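Local coordinates for transcriptional regulator ComR (Streptococcus vestibularis F0396, PDB 6HU8), which regulates competence as a peptide-sensing transcription factor of the RNPP family, probably binding DNA through its helix-turn-helix domain, at residues Leu37-Lys42 with Val141-Glu146. Residues are numbered along the deposited sequence; the frame is centred on the assembly and turned at random.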
loop_
_atom_site.group_PDB
_atom_site.type_symbol
_atom_site.label_atom_id
_atom_site.label_comp_id
_atom_site.label_asym_id
_atom_site.label_seq_id
_atom_site.Cartn_x
_atom_site.Cartn_y
_atom_site.Cartn_z
ATOM N N LEU A 37 12.950 -16.884 2.317
ATOM C CA LEU A 37 14.315 -17.436 2.326
ATOM C C LEU A 37 14.548 -18.391 1.156
ATOM O O LEU A 37 15.546 -18.281 0.457
ATOM C CB LEU A 37 14.613 -18.148 3.659
ATOM C CG LEU A 37 16.009 -18.806 3.769
ATOM C CD1 LEU A 37 17.137 -17.796 3.513
ATOM C CD2 LEU A 37 16.193 -19.439 5.138
ATOM N N ILE A 38 13.638 -19.339 0.935
ATOM C CA ILE A 38 13.785 -20.243 -0.213
ATOM C C ILE A 38 13.957 -19.541 -1.580
ATOM O O ILE A 38 14.773 -19.967 -2.391
ATOM C CB ILE A 38 12.586 -21.211 -0.288
ATOM C CG1 ILE A 38 12.678 -22.208 0.870
ATOM C CG2 ILE A 38 12.612 -22.009 -1.577
ATOM C CD1 ILE A 38 11.421 -23.058 1.042
ATOM N N ARG A 39 13.195 -18.476 -1.838
ATOM C CA ARG A 39 13.292 -17.767 -3.107
ATOM C C ARG A 39 14.661 -17.090 -3.229
ATOM O O ARG A 39 15.232 -17.002 -4.323
ATOM C CB ARG A 39 12.160 -16.729 -3.248
ATOM C CG ARG A 39 10.800 -17.355 -3.575
ATOM C CD ARG A 39 9.740 -16.317 -3.926
ATOM N NE ARG A 39 9.407 -15.435 -2.810
ATOM C CZ ARG A 39 8.445 -15.685 -1.927
ATOM N NH1 ARG A 39 7.730 -16.807 -2.025
ATOM N NH2 ARG A 39 8.208 -14.831 -0.941
ATOM N N ILE A 40 15.191 -16.625 -2.101
ATOM C CA ILE A 40 16.531 -16.019 -2.100
ATOM C C ILE A 40 17.581 -17.086 -2.395
ATOM O O ILE A 40 18.400 -16.923 -3.305
ATOM C CB ILE A 40 16.837 -15.320 -0.745
ATOM C CG1 ILE A 40 15.961 -14.073 -0.573
ATOM C CG2 ILE A 40 18.341 -14.996 -0.608
ATOM C CD1 ILE A 40 16.034 -13.468 0.819
ATOM N N GLU A 41 17.540 -18.199 -1.652
ATOM C CA GLU A 41 18.539 -19.255 -1.828
ATOM C C GLU A 41 18.482 -19.885 -3.215
ATOM O O GLU A 41 19.490 -20.397 -3.694
ATOM C CB GLU A 41 18.383 -20.346 -0.759
ATOM C CG GLU A 41 18.719 -19.840 0.663
ATOM C CD GLU A 41 18.727 -20.942 1.725
ATOM O OE1 GLU A 41 18.259 -22.062 1.438
ATOM O OE2 GLU A 41 19.203 -20.688 2.853
ATOM N N LYS A 42 17.325 -19.828 -3.873
ATOM C CA LYS A 42 17.192 -20.418 -5.208
ATOM C C LYS A 42 17.545 -19.421 -6.311
ATOM O O LYS A 42 17.475 -19.758 -7.485
ATOM C CB LYS A 42 15.768 -20.932 -5.442
ATOM C CG LYS A 42 15.446 -22.279 -4.816
ATOM C CD LYS A 42 13.978 -22.621 -5.021
ATOM C CE LYS A 42 13.715 -24.110 -4.885
ATOM N NZ LYS A 42 14.529 -24.746 -3.806
ATOM N N VAL A 141 2.246 -13.449 -7.474
ATOM C CA VAL A 141 2.175 -12.207 -6.722
ATOM C C VAL A 141 1.495 -12.463 -5.378
ATOM O O VAL A 141 1.927 -11.968 -4.330
ATOM C CB VAL A 141 1.402 -11.132 -7.514
ATOM C CG1 VAL A 141 1.110 -9.923 -6.646
ATOM C CG2 VAL A 141 2.174 -10.756 -8.763
ATOM N N GLU A 142 0.437 -13.264 -5.411
ATOM C CA GLU A 142 -0.337 -13.547 -4.203
ATOM C C GLU A 142 0.503 -14.217 -3.118
ATOM O O GLU A 142 0.365 -13.899 -1.935
ATOM C CB GLU A 142 -1.556 -14.420 -4.543
ATOM C CG GLU A 142 -2.532 -14.621 -3.387
ATOM C CD GLU A 142 -3.248 -13.330 -2.975
ATOM O OE1 GLU A 142 -3.117 -12.297 -3.687
ATOM O OE2 GLU A 142 -3.937 -13.356 -1.929
ATOM N N GLU A 143 1.365 -15.145 -3.534
ATOM C CA GLU A 143 2.249 -15.890 -2.631
ATOM C C GLU A 143 3.232 -14.945 -1.926
ATOM O O GLU A 143 3.522 -15.094 -0.735
ATOM C CB GLU A 143 2.999 -16.977 -3.420
ATOM C CG GLU A 143 3.897 -17.888 -2.595
ATOM C CD GLU A 143 4.705 -18.882 -3.450
ATOM O OE1 GLU A 143 4.999 -18.572 -4.626
ATOM O OE2 GLU A 143 5.054 -19.975 -2.953
ATOM N N ILE A 144 3.760 -13.982 -2.675
ATOM C CA ILE A 144 4.665 -12.981 -2.123
ATOM C C ILE A 144 3.907 -12.003 -1.220
ATOM O O ILE A 144 4.330 -11.717 -0.092
ATOM C CB ILE A 144 5.406 -12.222 -3.265
ATOM C CG1 ILE A 144 6.445 -13.142 -3.909
ATOM C CG2 ILE A 144 6.053 -10.913 -2.755
ATOM C CD1 ILE A 144 6.764 -12.819 -5.356
ATOM N N TYR A 145 2.768 -11.513 -1.695
ATOM C CA TYR A 145 1.963 -10.609 -0.894
ATOM C C TYR A 145 1.604 -11.276 0.429
ATOM O O TYR A 145 1.609 -10.631 1.478
ATOM C CB TYR A 145 0.689 -10.194 -1.651
ATOM C CG TYR A 145 -0.472 -9.879 -0.747
ATOM C CD1 TYR A 145 -0.631 -8.602 -0.188
ATOM C CD2 TYR A 145 -1.433 -10.847 -0.471
ATOM C CE1 TYR A 145 -1.711 -8.318 0.643
ATOM C CE2 TYR A 145 -2.499 -10.580 0.355
ATOM C CZ TYR A 145 -2.641 -9.330 0.905
ATOM O OH TYR A 145 -3.725 -9.112 1.720
ATOM N N GLU A 146 1.323 -12.572 0.380
ATOM C CA GLU A 146 0.836 -13.267 1.576
ATOM C C GLU A 146 1.829 -13.151 2.735
ATOM O O GLU A 146 1.441 -12.806 3.847
ATOM C CB GLU A 146 0.539 -14.740 1.288
ATOM C CG GLU A 146 -0.127 -15.427 2.464
ATOM C CD GLU A 146 -0.543 -16.874 2.179
ATOM O OE1 GLU A 146 0.349 -17.729 2.010
ATOM O OE2 GLU A 146 -1.762 -17.154 2.128
HETATM O O HOH W 1 5.864 -16.113 0.190
#
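A water held between Arg-39 and the main chain of Glu-143 supplies the hydrogen-bonded link across this contact: NH2 of Arg-39 donates to it over 2.9 Å, and the water in turn donates to O of Glu-143 over 2.7 Å. The water oxygen lies in the guanidinium plane, at the edge of the group. Arg-39 leaves helix 34-41 toward helix 139-152, and a bend in its chain (chi3 -65°) turns the guanidinium over Ile-144. There CG1 of Ile-144 stands 3.7 Å above one face of the group, displaced toward its rim and 3.8 Å from CZ of Arg-39, so the flat cation rests on an aliphatic branch. Glu-143 approaches obliquely, its carboxylate plane 57° from the guanidinium. With CG anti to the backbone N (chi1 -177°) and the rest extended, its side chain runs past that of Arg-39 in the opposite direction. OE1 of Glu-143 remains 4.2 Å from NH1 of Arg-39, beyond salt-bridge range. NE of Arg-39 forms a salt bridge with Glu-117 of helix 117-131, a direct ionic tie between the helix-turn-helix and TPR domains; Arg-35 adds another to Glu-146. Within these segments Arg-39 alone reaches across, burying 130 Å². The chemistry implies a small, mixed contact at the domain boundary, part hydrated and part apolar, in which Glu-143 probably contributes longer-range electrostatic attraction in this peptide-free form.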